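Local coordinates for protein putative oxidoreductase FAD-binding subunit (Sulfolobus tokodaii, PDB 4ZOH) that binds flavin-adenine dinucleotide and probably serves as the electron-transferring flavoprotein subunit of a molybdopterin-dependent oxidoreductase of the CO dehydrogenase family, at residues B[64-73]-B[161-170]; B[115-125]-B[207-218]. All coordinates share one frame; numbering follows the deposited sequence.

From the N terminus, four strands and two helices precede strand 68-72, the first partner to appear; the chain then runs through several helices to 115-125 and returns in strand 160-167, where contact 1 closes a loop, with 87 residues between its two segments. Segment 115-125 lies inside that loop, but its partner 207-218 comes after it, so the loops of contacts 1 and 2 cross. Contact 1 joins two strands of the five-stranded sheet; contact 2 sets helix 119-125 against the four-stranded sheet of the C-terminal domain. Their centres are about 19 Å apart, and Leu123 of helix 119-125 packs on Ile164 and Val166. Contact 1 meets the adenine of FAD, contact 2 its flavin.

Contact 1 (B[64-73]-B[161-170]); sequences KDGNLYKIGA and VTEIQVPTFE. With FAD (flavin-adenine dinucleotide), chain H.
Glu163 reaches over the side chain of Lys70 on one face of a strand pair, and Ile71 lies beside Ile164 and Val166 on the other. Glu163 brings OE2 to 3.2 Å from Lys70 CB, against its aliphatic root, because CG leaves opposite the backbone N (chi1 -169°) and the chain runs extended. The lysine ammonium forms a salt bridge with Asp65 in the turn before its own strand, its hydrogen bond weak, while the Glu163 carboxylate takes Gln165 NE2 on OE1 from the anti side and is also held by Lys131 and Tyr61. Replacing Glu163 by an alanine removes the carboxylate, which would probably leave Lys131 without its charged mate, Tyr61 without this partner, and the Gln165 amide freer to turn. On the opposite face Tyr69 CB meets Val166 CG2 at 3.8 Å. The Tyr69 ring receives Thr168 CG2 over one face, a CH-pi contact 4.0 Å from the centroid, with Pro167 O in plane at its edge. Lys64 NZ and Glu170 OE2 form a long, weak salt bridge. Paired backbone bonds join Tyr69 with Val166 and Ile71 with Ile164, the straightest being Ile164 N to Ile71 O at 2.9 Å. Ile71 and Ile164 pack on Ile106 of helix 106-112. At the far end, Val161 O accepts a hydrogen bond from FAD N6A at 3.0 Å, and Val161 N gives a weak bond to N1A. The arrangement is an antiparallel strand pair inside the FAD-binding domain's sheet, with a classic beta bulge at Thr162 and Glu163 opposite Lys131, its end part of the adenine site.

Contact 2 (B[115-125]-B[207-218]); sequences PSADYPAALIA and IGLTAVNNVAVR. With FAD (flavin-adenine dinucleotide), chain H.
Pro115 O is met by two donors: Ala211 N at 2.9 Å, through a weak, bent bond, and a water that also donates to Asn213 O and so ties the turn after strand 207-210 to the loop before the helix. Thr210 OG1 donates to Ala117 O, two residues beyond Pro115, at 2.7 Å, in the carbonyl plane. Its hydroxyl stands anti to the backbone N (chi1 -168°), which aims OG1 at the loop and turns CG2 to Ala121 CB, 3.6 Å away. Small residues let helix and strand come close: Gly208 CA lies 3.4 Å from Ala121 O in a nearly straight CA-H...O contact, where a side chain would collide with that carbonyl. Alongside, Ala216 CB packs on Pro120 CB at 3.5 Å and on Ile124 CG2, the methyl branch that also faces Gly208 CA and Val217 O. At the helix's C-terminal end Arg218, bent at chi2 and chi3, folds back over Ile124 and Ala125. Its NH1 bonds to Ile124 O at 3.2 Å, tilted from both the carbonyl and guanidinium planes, while Ala125 O lies over one guanidinium face; Glu223 and Asp127 supply carboxylates for the same arginine. On the flavin side of the loop, Asp118 N donates to FAD O2 and Asp118 OD2 accepts a hydrogen bond from FAD N3 at 3.1 Å, its carboxylate held in turn by Tyr176 and Lys178. The contact is thus a helix-on-sheet interface between the FAD-binding and C-terminal domains, where Ala117 and Asp118, at the end of the loop, meet the pyrimidine edge of the isoalloxazine.

Contact 1 (B[64-73]-B[161-170])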
loop_
_atom_site.group_PDB
_atom_site.type_symbol
_atom_site.label_atom_id
_atom_site.label_comp_id
_atom_site.label_asym_id
_atom_site.label_seq_id
_atom_site.Cartn_x
_atom_site.Cartn_y
_atom_site.Cartn_z
ATOM N N LYS B 64 -28.595 46.793 -13.983
ATOM C CA LYS B 64 -29.749 47.689 -13.837
ATOM C C LYS B 64 -29.857 48.602 -15.062
ATOM O O LYS B 64 -29.057 49.503 -15.236
ATOM C CB LYS B 64 -29.629 48.507 -12.549
ATOM C CG LYS B 64 -30.928 49.073 -11.994
ATOM C CD LYS B 64 -30.600 49.703 -10.645
ATOM C CE LYS B 64 -31.750 50.512 -10.049
ATOM N NZ LYS B 64 -31.747 50.402 -8.558
ATOM N N ASP B 65 -30.855 48.323 -15.895
ATOM C CA ASP B 65 -31.049 48.902 -17.228
ATOM C C ASP B 65 -32.401 49.647 -17.225
ATOM O O ASP B 65 -33.433 49.115 -17.659
ATOM C CB ASP B 65 -31.009 47.755 -18.274
ATOM C CG ASP B 65 -31.037 48.238 -19.755
ATOM O OD1 ASP B 65 -31.014 47.350 -20.647
ATOM O OD2 ASP B 65 -31.082 49.455 -20.052
ATOM N N GLY B 66 -32.369 50.880 -16.723
ATOM C CA GLY B 66 -33.579 51.632 -16.443
ATOM C C GLY B 66 -34.239 51.137 -15.151
ATOM O O GLY B 66 -33.647 51.193 -14.046
ATOM N N ASN B 67 -35.458 50.642 -15.316
ATOM C CA ASN B 67 -36.235 50.034 -14.241
ATOM C C ASN B 67 -36.342 48.480 -14.459
ATOM O O ASN B 67 -37.327 47.813 -14.066
ATOM C CB ASN B 67 -37.604 50.713 -14.219
ATOM C CG ASN B 67 -38.199 50.849 -15.619
ATOM O OD1 ASN B 67 -38.140 49.923 -16.448
ATOM N ND2 ASN B 67 -38.750 52.020 -15.902
ATOM N N LEU B 68 -35.330 47.924 -15.124
ATOM C CA LEU B 68 -35.131 46.479 -15.210
ATOM C C LEU B 68 -33.771 46.134 -14.658
ATOM O O LEU B 68 -32.807 46.838 -14.913
ATOM C CB LEU B 68 -35.233 46.009 -16.644
ATOM C CG LEU B 68 -36.553 45.340 -17.037
ATOM C CD1 LEU B 68 -37.698 46.315 -16.988
ATOM C CD2 LEU B 68 -36.437 44.744 -18.443
ATOM N N TYR B 69 -33.706 45.077 -13.862
ATOM C CA TYR B 69 -32.469 44.329 -13.693
ATOM C C TYR B 69 -32.387 43.253 -14.768
ATOM O O TYR B 69 -33.378 42.537 -15.017
ATOM C CB TYR B 69 -32.438 43.660 -12.355
ATOM C CG TYR B 69 -32.223 44.557 -11.170
ATOM C CD1 TYR B 69 -30.962 45.046 -10.888
ATOM C CD2 TYR B 69 -33.300 44.857 -10.270
ATOM C CE1 TYR B 69 -30.733 45.811 -9.748
ATOM C CE2 TYR B 69 -33.096 45.646 -9.139
ATOM C CZ TYR B 69 -31.817 46.111 -8.888
ATOM O OH TYR B 69 -31.558 46.882 -7.807
ATOM N N LYS B 70 -31.232 43.191 -15.439
ATOM C CA LYS B 70 -30.950 42.124 -16.388
ATOM C C LYS B 70 -29.855 41.237 -15.785
ATOM O O LYS B 70 -28.822 41.729 -15.274
ATOM C CB LYS B 70 -30.567 42.686 -17.755
ATOM C CG LYS B 70 -31.528 43.756 -18.217
ATOM C CD LYS B 70 -31.540 43.885 -19.704
ATOM C CE LYS B 70 -32.659 44.833 -20.076
ATOM N NZ LYS B 70 -32.677 44.958 -21.540
ATOM N N ILE B 71 -30.150 39.930 -15.774
ATOM C CA ILE B 71 -29.356 38.983 -15.011
ATOM C C ILE B 71 -28.882 37.946 -15.987
ATOM O O ILE B 71 -29.707 37.229 -16.579
ATOM C CB ILE B 71 -30.154 38.291 -13.867
ATOM C CG1 ILE B 71 -30.721 39.316 -12.914
ATOM C CG2 ILE B 71 -29.271 37.248 -13.121
ATOM C CD1 ILE B 71 -32.046 38.857 -12.390
ATOM N N GLY B 72 -27.567 37.833 -16.140
ATOM C CA GLY B 72 -27.046 36.802 -17.066
ATOM C C GLY B 72 -27.422 35.412 -16.583
ATOM O O GLY B 72 -27.356 35.153 -15.374
ATOM N N ALA B 73 -27.766 34.505 -17.504
ATOM C CA ALA B 73 -28.098 33.158 -17.113
ATOM C C ALA B 73 -27.027 32.416 -16.300
ATOM O O ALA B 73 -27.373 31.519 -15.554
ATOM C CB ALA B 73 -28.502 32.305 -18.309
ATOM N N VAL B 161 -31.561 29.651 -22.420
ATOM C CA VAL B 161 -31.709 30.842 -21.599
ATOM C C VAL B 161 -30.423 31.657 -21.509
ATOM O O VAL B 161 -29.355 31.155 -21.094
ATOM C CB VAL B 161 -32.199 30.452 -20.197
ATOM C CG1 VAL B 161 -32.407 31.692 -19.308
ATOM C CG2 VAL B 161 -33.461 29.611 -20.326
ATOM N N THR B 162 -30.497 32.937 -21.843
ATOM C CA THR B 162 -29.314 33.746 -21.716
ATOM C C THR B 162 -29.459 34.834 -20.664
ATOM O O THR B 162 -28.409 35.384 -20.174
ATOM C CB THR B 162 -28.907 34.392 -23.065
ATOM O OG1 THR B 162 -30.051 35.020 -23.675
ATOM C CG2 THR B 162 -28.364 33.346 -24.001
ATOM N N GLU B 163 -30.721 35.142 -20.310
ATOM C CA GLU B 163 -31.019 36.316 -19.442
ATOM C C GLU B 163 -32.345 36.226 -18.752
ATOM O O GLU B 163 -33.321 35.736 -19.313
ATOM C CB GLU B 163 -30.941 37.621 -20.213
ATOM C CG GLU B 163 -30.979 38.888 -19.385
ATOM C CD GLU B 163 -30.879 40.105 -20.299
ATOM O OE1 GLU B 163 -31.835 40.365 -21.049
ATOM O OE2 GLU B 163 -29.845 40.797 -20.297
ATOM N N ILE B 164 -32.345 36.669 -17.506
ATOM C CA ILE B 164 -33.565 36.824 -16.747
ATOM C C ILE B 164 -33.700 38.314 -16.506
ATOM O O ILE B 164 -32.678 39.001 -16.136
ATOM C CB ILE B 164 -33.569 36.025 -15.399
ATOM C CG1 ILE B 164 -33.632 34.501 -15.627
ATOM C CG2 ILE B 164 -34.848 36.334 -14.608
ATOM C CD1 ILE B 164 -32.411 33.866 -16.290
ATOM N N GLN B 165 -34.928 38.809 -16.774
ATOM C CA GLN B 165 -35.334 40.248 -16.506
ATOM C C GLN B 165 -36.440 40.386 -15.464
ATOM O O GLN B 165 -37.442 39.637 -15.455
ATOM C CB GLN B 165 -35.851 40.868 -17.790
ATOM C CG GLN B 165 -34.790 41.132 -18.856
ATOM C CD GLN B 165 -35.457 41.233 -20.205
ATOM O OE1 GLN B 165 -36.611 41.676 -20.283
ATOM N NE2 GLN B 165 -34.779 40.783 -21.265
ATOM N N VAL B 166 -36.245 41.330 -14.566
ATOM C CA VAL B 166 -37.210 41.625 -13.506
ATOM C C VAL B 166 -37.280 43.162 -13.351
ATOM O O VAL B 166 -36.275 43.850 -13.584
ATOM C CB VAL B 166 -36.806 40.970 -12.142
ATOM C CG1 VAL B 166 -36.942 39.431 -12.189
ATOM C CG2 VAL B 166 -35.437 41.434 -11.646
ATOM N N PRO B 167 -38.449 43.708 -12.927
ATOM C CA PRO B 167 -38.514 45.140 -12.599
ATOM C C PRO B 167 -37.612 45.419 -11.394
ATOM O O PRO B 167 -37.234 44.485 -10.662
ATOM C CB PRO B 167 -39.995 45.344 -12.219
ATOM C CG PRO B 167 -40.719 44.204 -12.880
ATOM C CD PRO B 167 -39.760 43.041 -12.772
ATOM N N THR B 168 -37.290 46.683 -11.143
ATOM C CA THR B 168 -36.366 47.025 -10.059
ATOM C C THR B 168 -36.947 47.143 -8.657
ATOM O O THR B 168 -36.188 47.183 -7.674
ATOM C CB THR B 168 -35.591 48.309 -10.343
ATOM O OG1 THR B 168 -36.511 49.286 -10.790
ATOM C CG2 THR B 168 -34.610 48.054 -11.419
ATOM N N PHE B 169 -38.285 47.215 -8.574
ATOM C CA PHE B 169 -39.058 47.292 -7.301
ATOM C C PHE B 169 -38.499 48.221 -6.255
ATOM O O PHE B 169 -38.471 47.848 -5.070
ATOM C CB PHE B 169 -39.284 45.901 -6.699
ATOM C CG PHE B 169 -40.016 44.973 -7.611
ATOM C CD1 PHE B 169 -41.404 45.043 -7.718
ATOM C CD2 PHE B 169 -39.319 44.034 -8.363
ATOM C CE1 PHE B 169 -42.070 44.201 -8.590
ATOM C CE2 PHE B 169 -39.972 43.165 -9.211
ATOM C CZ PHE B 169 -41.353 43.261 -9.331
ATOM N N GLU B 170 -38.080 49.425 -6.650
ATOM C CA GLU B 170 -37.542 50.389 -5.672
ATOM C C GLU B 170 -38.602 50.852 -4.664
ATOM O O GLU B 170 -39.747 51.057 -5.030
ATOM C CB GLU B 170 -36.945 51.599 -6.386
ATOM C CG GLU B 170 -35.601 51.288 -7.033
ATOM C CD GLU B 170 -35.157 52.351 -8.015
ATOM O OE1 GLU B 170 -35.256 53.550 -7.658
ATOM O OE2 GLU B 170 -34.712 51.997 -9.142
HETATM P PA FAD H . -27.245 22.517 -14.303
HETATM O O1A FAD H . -27.322 21.380 -13.341
HETATM O O2A FAD H . -26.008 22.828 -15.030
HETATM O O5B FAD H . -28.344 22.346 -15.400
HETATM C C5B FAD H . -29.704 21.978 -15.017
HETATM C C4B FAD H . -30.614 21.846 -16.360
HETATM O O4B FAD H . -30.623 23.088 -17.172
HETATM C C3B FAD H . -29.962 20.814 -17.273
HETATM O O3B FAD H . -30.970 20.060 -17.901
HETATM C C2B FAD H . -29.114 21.632 -18.274
HETATM O O2B FAD H . -28.891 20.980 -19.531
HETATM C C1B FAD H . -29.978 22.824 -18.504
HETATM N N9A FAD H . -29.406 24.164 -18.577
HETATM C C8A FAD H . -28.512 24.737 -17.775
HETATM N N7A FAD H . -28.339 26.026 -18.151
HETATM C C5A FAD H . -29.156 26.252 -19.208
HETATM C C6A FAD H . -29.437 27.379 -20.010
HETATM N N6A FAD H . -28.809 28.517 -19.726
HETATM N N1A FAD H . -30.316 27.275 -21.024
HETATM C C2A FAD H . -31.006 26.129 -21.260
HETATM N N3A FAD H . -30.755 25.044 -20.520
HETATM C C4A FAD H . -29.841 25.073 -19.484
HETATM N N1 FAD H . -32.413 24.453 -5.697
HETATM C C2 FAD H . -33.394 25.212 -5.066
HETATM O O2 FAD H . -34.120 25.917 -5.736
HETATM N N3 FAD H . -33.544 25.180 -3.712
HETATM C C4 FAD H . -32.757 24.386 -2.946
HETATM O O4 FAD H . -32.905 24.432 -1.721
HETATM C C4X FAD H . -31.779 23.584 -3.573
HETATM N N5 FAD H . -30.973 22.781 -2.797
HETATM C C5X FAD H . -30.006 21.958 -3.448
HETATM C C6 FAD H . -29.242 21.105 -2.658
HETATM C C7 FAD H . -28.256 20.303 -3.254
HETATM C C7M FAD H . -27.443 19.387 -2.312
HETATM C C8 FAD H . -28.070 20.337 -4.652
HETATM C C8M FAD H . -27.025 19.455 -5.388
HETATM C C9 FAD H . -28.877 21.162 -5.457
HETATM C C9A FAD H . -29.829 21.986 -4.850
HETATM N N10 FAD H . -30.661 22.834 -5.613
HETATM C C10 FAD H . -31.616 23.623 -4.945
HETATM C "C1'" FAD H . -30.562 22.919 -7.066
HETATM C "C2'" FAD H . -29.525 23.975 -7.494
HETATM O "O2'" FAD H . -30.095 25.278 -7.252
HETATM C "C3'" FAD H . -29.074 23.808 -8.972
HETATM O "O3'" FAD H . -27.900 24.614 -9.100
HETATM C "C4'" FAD H . -30.107 24.279 -9.982
HETATM O "O4'" FAD H . -31.339 23.612 -9.706
HETATM C "C5'" FAD H . -29.676 23.989 -11.436
HETATM O "O5'" FAD H . -28.783 25.073 -11.804
HETATM P P FAD H . -27.352 24.749 -12.380
HETATM O O1P FAD H . -26.775 26.020 -12.911
HETATM O O2P FAD H . -26.546 24.008 -11.383
HETATM O O3P FAD H . -27.806 23.847 -13.594
#

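Contact 2 (B[115-125]-B[207-218])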
loop_
_atom_site.group_PDB
_atom_site.type_symbol
_atom_site.label_atom_id
_atom_site.label_comp_id
_atom_site.label_asym_id
_atom_site.label_seq_id
_atom_site.Cartn_x
_atom_site.Cartn_y
_atom_site.Cartn_z
ATOM N N PRO B 115 -40.337 21.585 -9.095
ATOM C CA PRO B 115 -41.494 22.294 -8.536
ATOM C C PRO B 115 -41.326 22.726 -7.071
ATOM O O PRO B 115 -42.249 23.357 -6.504
ATOM C CB PRO B 115 -42.637 21.270 -8.668
ATOM C CG PRO B 115 -41.948 19.958 -8.649
ATOM C CD PRO B 115 -40.643 20.166 -9.372
ATOM N N SER B 116 -40.194 22.389 -6.451
ATOM C CA SER B 116 -39.904 22.949 -5.120
ATOM C C SER B 116 -38.773 23.930 -5.109
ATOM O O SER B 116 -38.338 24.301 -4.050
ATOM C CB SER B 116 -39.585 21.853 -4.108
ATOM O OG SER B 116 -40.593 20.898 -4.173
ATOM N N ALA B 117 -38.280 24.339 -6.260
ATOM C CA ALA B 117 -37.235 25.406 -6.349
ATOM C C ALA B 117 -37.616 26.695 -5.645
ATOM O O ALA B 117 -38.814 27.052 -5.557
ATOM C CB ALA B 117 -36.893 25.730 -7.814
ATOM N N ASP B 118 -36.602 27.444 -5.222
ATOM C CA ASP B 118 -36.832 28.756 -4.624
ATOM C C ASP B 118 -37.188 29.858 -5.636
ATOM O O ASP B 118 -38.251 30.513 -5.485
ATOM C CB ASP B 118 -35.694 29.136 -3.682
ATOM C CG ASP B 118 -35.613 28.203 -2.518
ATOM O OD1 ASP B 118 -36.724 27.909 -1.947
ATOM O OD2 ASP B 118 -34.465 27.727 -2.179
ATOM N N TYR B 119 -36.390 30.004 -6.696
ATOM C CA TYR B 119 -36.539 31.181 -7.561
ATOM C C TYR B 119 -37.971 31.390 -8.103
ATOM O O TYR B 119 -38.414 32.521 -8.148
ATOM C CB TYR B 119 -35.597 31.181 -8.753
ATOM C CG TYR B 119 -34.146 31.513 -8.482
ATOM C CD1 TYR B 119 -33.774 32.633 -7.722
ATOM C CD2 TYR B 119 -33.126 30.719 -9.069
ATOM C CE1 TYR B 119 -32.422 32.942 -7.535
ATOM C CE2 TYR B 119 -31.801 31.021 -8.908
ATOM C CZ TYR B 119 -31.449 32.123 -8.144
ATOM O OH TYR B 119 -30.117 32.345 -7.934
ATOM N N PRO B 120 -38.655 30.315 -8.562
ATOM C CA PRO B 120 -39.957 30.508 -9.235
ATOM C C PRO B 120 -40.993 31.220 -8.373
ATOM O O PRO B 120 -41.793 31.932 -8.902
ATOM C CB PRO B 120 -40.431 29.055 -9.520
ATOM C CG PRO B 120 -39.151 28.280 -9.654
ATOM C CD PRO B 120 -38.271 28.887 -8.579
ATOM N N ALA B 121 -40.950 31.040 -7.061
ATOM C CA ALA B 121 -41.840 31.801 -6.202
ATOM C C ALA B 121 -41.588 33.314 -6.351
ATOM O O ALA B 121 -42.545 34.066 -6.495
ATOM C CB ALA B 121 -41.758 31.362 -4.762
ATOM N N ALA B 122 -40.319 33.726 -6.279
ATOM C CA ALA B 122 -39.935 35.119 -6.494
ATOM C C ALA B 122 -40.168 35.546 -7.940
ATOM O O ALA B 122 -40.644 36.640 -8.160
ATOM C CB ALA B 122 -38.494 35.425 -6.053
ATOM N N LEU B 123 -39.856 34.688 -8.912
ATOM C CA LEU B 123 -39.910 35.118 -10.291
ATOM C C LEU B 123 -41.390 35.279 -10.748
ATOM O O LEU B 123 -41.709 36.109 -11.570
ATOM C CB LEU B 123 -39.144 34.154 -11.195
ATOM C CG LEU B 123 -37.589 34.125 -11.098
ATOM C CD1 LEU B 123 -37.011 32.985 -11.924
ATOM C CD2 LEU B 123 -36.858 35.408 -11.468
ATOM N N ILE B 124 -42.287 34.457 -10.242
ATOM C CA ILE B 124 -43.689 34.599 -10.662
ATOM C C ILE B 124 -44.282 35.869 -10.071
ATOM O O ILE B 124 -45.056 36.545 -10.730
ATOM C CB ILE B 124 -44.545 33.325 -10.414
ATOM C CG1 ILE B 124 -45.850 33.361 -11.236
ATOM C CG2 ILE B 124 -44.827 33.108 -8.961
ATOM C CD1 ILE B 124 -45.754 32.656 -12.570
ATOM N N ALA B 125 -43.847 36.188 -8.849
ATOM C CA ALA B 125 -44.295 37.362 -8.098
ATOM C C ALA B 125 -43.791 38.632 -8.736
ATOM O O ALA B 125 -44.466 39.665 -8.723
ATOM C CB ALA B 125 -43.820 37.287 -6.673
ATOM N N ILE B 207 -47.613 37.899 -4.494
ATOM C CA ILE B 207 -47.368 36.723 -3.665
ATOM C C ILE B 207 -47.119 35.467 -4.510
ATOM O O ILE B 207 -47.989 35.065 -5.329
ATOM C CB ILE B 207 -48.488 36.512 -2.661
ATOM C CG1 ILE B 207 -48.666 37.790 -1.834
ATOM C CG2 ILE B 207 -48.125 35.341 -1.770
ATOM C CD1 ILE B 207 -49.749 37.751 -0.780
ATOM N N GLY B 208 -45.908 34.891 -4.393
ATOM C CA GLY B 208 -45.609 33.668 -5.182
ATOM C C GLY B 208 -45.499 32.426 -4.304
ATOM O O GLY B 208 -44.947 32.475 -3.204
ATOM N N LEU B 209 -46.044 31.319 -4.797
ATOM C CA LEU B 209 -46.005 30.087 -4.072
ATOM C C LEU B 209 -45.226 29.045 -4.864
ATOM O O LEU B 209 -45.495 28.764 -6.039
ATOM C CB LEU B 209 -47.419 29.559 -3.771
ATOM C CG LEU B 209 -48.495 30.366 -3.024
ATOM C CD1 LEU B 209 -49.723 29.465 -2.853
ATOM C CD2 LEU B 209 -48.021 30.980 -1.704
ATOM N N THR B 210 -44.277 28.451 -4.167
ATOM C CA THR B 210 -43.554 27.321 -4.684
ATOM C C THR B 210 -43.712 26.104 -3.768
ATOM O O THR B 210 -44.088 26.213 -2.573
ATOM C CB THR B 210 -42.073 27.688 -4.973
ATOM O OG1 THR B 210 -41.474 26.630 -5.746
ATOM C CG2 THR B 210 -41.309 27.938 -3.666
ATOM N N ALA B 211 -43.429 24.955 -4.369
ATOM C CA ALA B 211 -43.455 23.603 -3.765
ATOM C C ALA B 211 -44.828 23.088 -3.442
ATOM O O ALA B 211 -44.952 22.037 -2.766
ATOM C CB ALA B 211 -42.534 23.489 -2.545
ATOM N N VAL B 212 -45.854 23.822 -3.884
ATOM C CA VAL B 212 -47.248 23.460 -3.575
ATOM C C VAL B 212 -48.134 23.254 -4.815
ATOM O O VAL B 212 -49.357 23.136 -4.694
ATOM C CB VAL B 212 -47.919 24.407 -2.521
ATOM C CG1 VAL B 212 -47.227 24.293 -1.163
ATOM C CG2 VAL B 212 -47.977 25.884 -2.950
ATOM N N ASN B 213 -47.513 23.227 -5.995
ATOM C CA ASN B 213 -48.170 22.971 -7.287
ATOM C C ASN B 213 -47.103 22.420 -8.212
ATOM O O ASN B 213 -45.944 22.389 -7.829
ATOM C CB ASN B 213 -48.688 24.282 -7.905
ATOM C CG ASN B 213 -49.617 25.044 -6.985
ATOM O OD1 ASN B 213 -50.803 24.724 -6.896
ATOM N ND2 ASN B 213 -49.087 26.035 -6.282
ATOM N N ASN B 214 -47.465 22.055 -9.436
ATOM C CA ASN B 214 -46.508 21.526 -10.419
ATOM C C ASN B 214 -45.582 22.616 -10.907
ATOM O O ASN B 214 -44.415 22.340 -11.252
ATOM C CB ASN B 214 -47.244 20.868 -11.603
ATOM C CG ASN B 214 -48.089 21.874 -12.384
ATOM O OD1 ASN B 214 -48.842 22.633 -11.791
ATOM N ND2 ASN B 214 -47.947 21.905 -13.708
ATOM N N VAL B 215 -46.099 23.855 -10.959
ATOM C CA VAL B 215 -45.274 25.047 -11.249
ATOM C C VAL B 215 -45.633 26.128 -10.238
ATOM O O VAL B 215 -46.609 25.955 -9.512
ATOM C CB VAL B 215 -45.404 25.592 -12.691
ATOM C CG1 VAL B 215 -44.915 24.570 -13.707
ATOM C CG2 VAL B 215 -46.836 26.082 -13.005
ATOM N N ALA B 216 -44.833 27.197 -10.161
ATOM C CA ALA B 216 -45.091 28.299 -9.204
ATOM C C ALA B 216 -46.379 29.041 -9.593
ATOM O O ALA B 216 -46.626 29.197 -10.768
ATOM C CB ALA B 216 -43.932 29.288 -9.185
ATOM N N VAL B 217 -47.169 29.486 -8.613
ATOM C CA VAL B 217 -48.366 30.325 -8.874
ATOM C C VAL B 217 -48.428 31.598 -8.042
ATOM O O VAL B 217 -47.777 31.705 -6.990
ATOM C CB VAL B 217 -49.699 29.555 -8.699
ATOM C CG1 VAL B 217 -49.768 28.405 -9.694
ATOM C CG2 VAL B 217 -49.855 29.030 -7.286
ATOM N N ARG B 218 -49.229 32.546 -8.511
ATOM C CA ARG B 218 -49.552 33.745 -7.747
ATOM C C ARG B 218 -50.617 33.441 -6.694
ATOM O O ARG B 218 -51.534 32.745 -6.990
ATOM C CB ARG B 218 -50.026 34.822 -8.711
ATOM C CG ARG B 218 -48.890 35.425 -9.525
ATOM C CD ARG B 218 -47.929 36.194 -8.629
ATOM N NE ARG B 218 -48.443 37.527 -8.392
ATOM C CZ ARG B 218 -48.294 38.531 -9.248
ATOM N NH1 ARG B 218 -47.624 38.384 -10.391
ATOM N NH2 ARG B 218 -48.815 39.690 -8.957
HETATM P PA FAD H . -27.245 22.517 -14.303
HETATM O O1A FAD H . -27.322 21.380 -13.341
HETATM O O2A FAD H . -26.008 22.828 -15.030
HETATM O O5B FAD H . -28.344 22.346 -15.400
HETATM C C5B FAD H . -29.704 21.978 -15.017
HETATM C C4B FAD H . -30.614 21.846 -16.360
HETATM O O4B FAD H . -30.623 23.088 -17.172
HETATM C C3B FAD H . -29.962 20.814 -17.273
HETATM O O3B FAD H . -30.970 20.060 -17.901
HETATM C C2B FAD H . -29.114 21.632 -18.274
HETATM O O2B FAD H . -28.891 20.980 -19.531
HETATM C C1B FAD H . -29.978 22.824 -18.504
HETATM N N9A FAD H . -29.406 24.164 -18.577
HETATM C C8A FAD H . -28.512 24.737 -17.775
HETATM N N7A FAD H . -28.339 26.026 -18.151
HETATM C C5A FAD H . -29.156 26.252 -19.208
HETATM C C6A FAD H . -29.437 27.379 -20.010
HETATM N N6A FAD H . -28.809 28.517 -19.726
HETATM N N1A FAD H . -30.316 27.275 -21.024
HETATM C C2A FAD H . -31.006 26.129 -21.260
HETATM N N3A FAD H . -30.755 25.044 -20.520
HETATM C C4A FAD H . -29.841 25.073 -19.484
HETATM N N1 FAD H . -32.413 24.453 -5.697
HETATM C C2 FAD H . -33.394 25.212 -5.066
HETATM O O2 FAD H . -34.120 25.917 -5.736
HETATM N N3 FAD H . -33.544 25.180 -3.712
HETATM C C4 FAD H . -32.757 24.386 -2.946
HETATM O O4 FAD H . -32.905 24.432 -1.721
HETATM C C4X FAD H . -31.779 23.584 -3.573
HETATM N N5 FAD H . -30.973 22.781 -2.797
HETATM C C5X FAD H . -30.006 21.958 -3.448
HETATM C C6 FAD H . -29.242 21.105 -2.658
HETATM C C7 FAD H . -28.256 20.303 -3.254
HETATM C C7M FAD H . -27.443 19.387 -2.312
HETATM C C8 FAD H . -28.070 20.337 -4.652
HETATM C C8M FAD H . -27.025 19.455 -5.388
HETATM C C9 FAD H . -28.877 21.162 -5.457
HETATM C C9A FAD H . -29.829 21.986 -4.850
HETATM N N10 FAD H . -30.661 22.834 -5.613
HETATM C C10 FAD H . -31.616 23.623 -4.945
HETATM C "C1'" FAD H . -30.562 22.919 -7.066
HETATM C "C2'" FAD H . -29.525 23.975 -7.494
HETATM O "O2'" FAD H . -30.095 25.278 -7.252
HETATM C "C3'" FAD H . -29.074 23.808 -8.972
HETATM O "O3'" FAD H . -27.900 24.614 -9.100
HETATM C "C4'" FAD H . -30.107 24.279 -9.982
HETATM O "O4'" FAD H . -31.339 23.612 -9.706
HETATM C "C5'" FAD H . -29.676 23.989 -11.436
HETATM O "O5'" FAD H . -28.783 25.073 -11.804
HETATM P P FAD H . -27.352 24.749 -12.380
HETATM O O1P FAD H . -26.775 26.020 -12.911
HETATM O O2P FAD H . -26.546 24.008 -11.383
HETATM O O3P FAD H . -27.806 23.847 -13.594
HETATM O O HOH W 1 -44.408 24.803 -7.698
#